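Local coordinates for SCARECROW-LIKE protein 7 (PDB 5HYZ), which is a probable transcription factor of the GRAS family that binds DNA in vitro and takes part in plant development and resistance to abiotic stress, at residues D85-S90 with E267-A272. Residues are numbered along the deposited sequence; the frame is centred on the assembly and turned at random.
Sequences DACPYS and ESLDVA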
# COMPACT_ATOMS: atom_id res chain seq x y z
N ASP A 85 -6.92 -4.73 3.02
CA ASP A 85 -7.08 -3.48 2.30
C ASP A 85 -7.37 -2.28 3.25
O ASP A 85 -7.00 -1.15 3.00
CB ASP A 85 -8.18 -3.63 1.24
CG ASP A 85 -8.30 -2.38 0.39
OD1 ASP A 85 -7.49 -2.22 -0.55
OD2 ASP A 85 -9.19 -1.55 0.68
N ALA A 86 -8.02 -2.52 4.38
CA ALA A 86 -8.38 -1.41 5.25
C ALA A 86 -7.33 -1.06 6.30
O ALA A 86 -7.31 0.05 6.84
CB ALA A 86 -9.70 -1.73 5.95
N CYS A 87 -6.50 -2.04 6.65
CA CYS A 87 -5.63 -1.93 7.80
C CYS A 87 -4.22 -2.41 7.43
O CYS A 87 -4.07 -3.19 6.49
CB CYS A 87 -6.15 -2.80 8.94
SG CYS A 87 -7.85 -2.34 9.49
N PRO A 88 -3.22 -1.97 8.16
CA PRO A 88 -1.82 -2.31 7.84
C PRO A 88 -1.29 -3.56 8.53
O PRO A 88 -0.07 -3.85 8.41
CB PRO A 88 -1.05 -1.09 8.33
CG PRO A 88 -1.84 -0.62 9.52
CD PRO A 88 -3.30 -0.87 9.15
N TYR A 89 -2.16 -4.30 9.23
CA TYR A 89 -1.74 -5.47 10.01
C TYR A 89 -0.90 -6.49 9.24
O TYR A 89 0.23 -6.79 9.66
CB TYR A 89 -2.97 -6.17 10.64
CG TYR A 89 -3.79 -5.22 11.53
CD1 TYR A 89 -3.22 -4.61 12.63
CD2 TYR A 89 -5.13 -4.95 11.25
CE1 TYR A 89 -3.95 -3.71 13.43
CE2 TYR A 89 -5.88 -4.07 12.05
CZ TYR A 89 -5.29 -3.46 13.12
OH TYR A 89 -6.01 -2.59 13.94
N SER A 90 -1.41 -7.01 8.12
CA SER A 90 -0.67 -8.06 7.45
C SER A 90 0.59 -7.50 6.79
O SER A 90 1.63 -8.16 6.78
CB SER A 90 -1.55 -8.82 6.41
OG SER A 90 -1.91 -7.94 5.33
N GLU A 267 -12.39 -0.32 16.54
CA GLU A 267 -12.12 1.10 16.32
C GLU A 267 -11.28 1.35 15.05
O GLU A 267 -11.56 2.28 14.27
CB GLU A 267 -11.45 1.72 17.52
CG GLU A 267 -12.36 1.93 18.70
CD GLU A 267 -11.61 2.44 19.93
OE1 GLU A 267 -10.48 2.97 19.74
OE2 GLU A 267 -12.14 2.32 21.09
N SER A 268 -10.26 0.52 14.84
CA SER A 268 -9.45 0.70 13.61
C SER A 268 -10.26 0.41 12.33
O SER A 268 -10.02 1.00 11.28
CB SER A 268 -8.20 -0.17 13.68
OG SER A 268 -8.49 -1.52 13.46
N LEU A 269 -11.25 -0.47 12.41
CA LEU A 269 -12.13 -0.63 11.25
C LEU A 269 -12.99 0.61 11.03
O LEU A 269 -13.30 0.95 9.89
CB LEU A 269 -13.05 -1.85 11.40
CG LEU A 269 -12.45 -3.25 11.27
CD1 LEU A 269 -13.55 -4.30 11.09
CD2 LEU A 269 -11.46 -3.30 10.13
N ASP A 270 -13.40 1.23 12.13
CA ASP A 270 -14.32 2.38 12.06
C ASP A 270 -13.70 3.57 11.36
O ASP A 270 -14.39 4.36 10.71
CB ASP A 270 -14.74 2.83 13.46
CG ASP A 270 -15.91 3.81 13.42
OD1 ASP A 270 -16.89 3.50 12.74
OD2 ASP A 270 -15.82 4.88 14.06
N VAL A 271 -12.40 3.76 11.58
CA VAL A 271 -11.78 4.91 10.95
C VAL A 271 -11.57 4.63 9.46
O VAL A 271 -11.50 5.56 8.64
CB VAL A 271 -10.44 5.28 11.69
CG1 VAL A 271 -9.67 6.33 10.94
CG2 VAL A 271 -10.73 5.80 13.09
N ALA A 272 -11.49 3.35 9.09
CA ALA A 272 -11.13 2.97 7.72
C ALA A 272 -12.29 2.79 6.75
O ALA A 272 -12.15 3.03 5.55
CB ALA A 272 -10.29 1.65 7.77
O HOH W 1 -7.33 1.00 9.93
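Ser268 OG is gripped by two hydrogen bonds: it accepts one from the phenol of Tyr89, with OH and OG 2.7 Å apart, and also bonds to the carbonyl O of Leu265, about one turn earlier in its own helix. That pairing assigns the protons, since the Tyr89 hydroxyl donates across the contact and the serine hydroxyl is left to donate back to its helix. A chi1 of 75° leaves OG within range of Leu265 O while it faces the Tyr89 hydroxyl. OG also lies in the plane of the Tyr89 ring, at its edge, as expected for a phenol O-H turned in the plane of its ring; Ser268 CB follows at 3.3 Å from Tyr89 OH.

A second polar link runs through a water, which donates to both backbones, at 3.2 Å to Ala86 O and 3.0 Å to Ser268 O. It thereby joins the C-terminal end of helix 74-86 to helix 251-272. Two apolar contacts accompany these bonds. Cys87 SG, placed anti to its carbonyl carbon by chi1 -60°, meets the CD2 branch of Leu269 at 3.8 Å. Methyl meets methyl where Ala86 CB lies 3.9 Å from Ala272 CB. Separately, Ala272 CB makes a close methyl-to-carbonyl approach, 3.5 Å from Ala86 O.

Four of the six touching residues are buried, and Tyr349 of strand 349-354 touches both Cys87 and Ser268. The geometry is that of a tight break between two consecutive helices, 74-86 and 89-104, with Cys87 leaving helical angles and Pro88 at the N-cap of the second, docked against the C-terminal part of helix 251-272, far along the chain. It ties the predicted VHIID and PFYRE regions together within the GRAS domain, a Rossmann-like fold with a helical bundle.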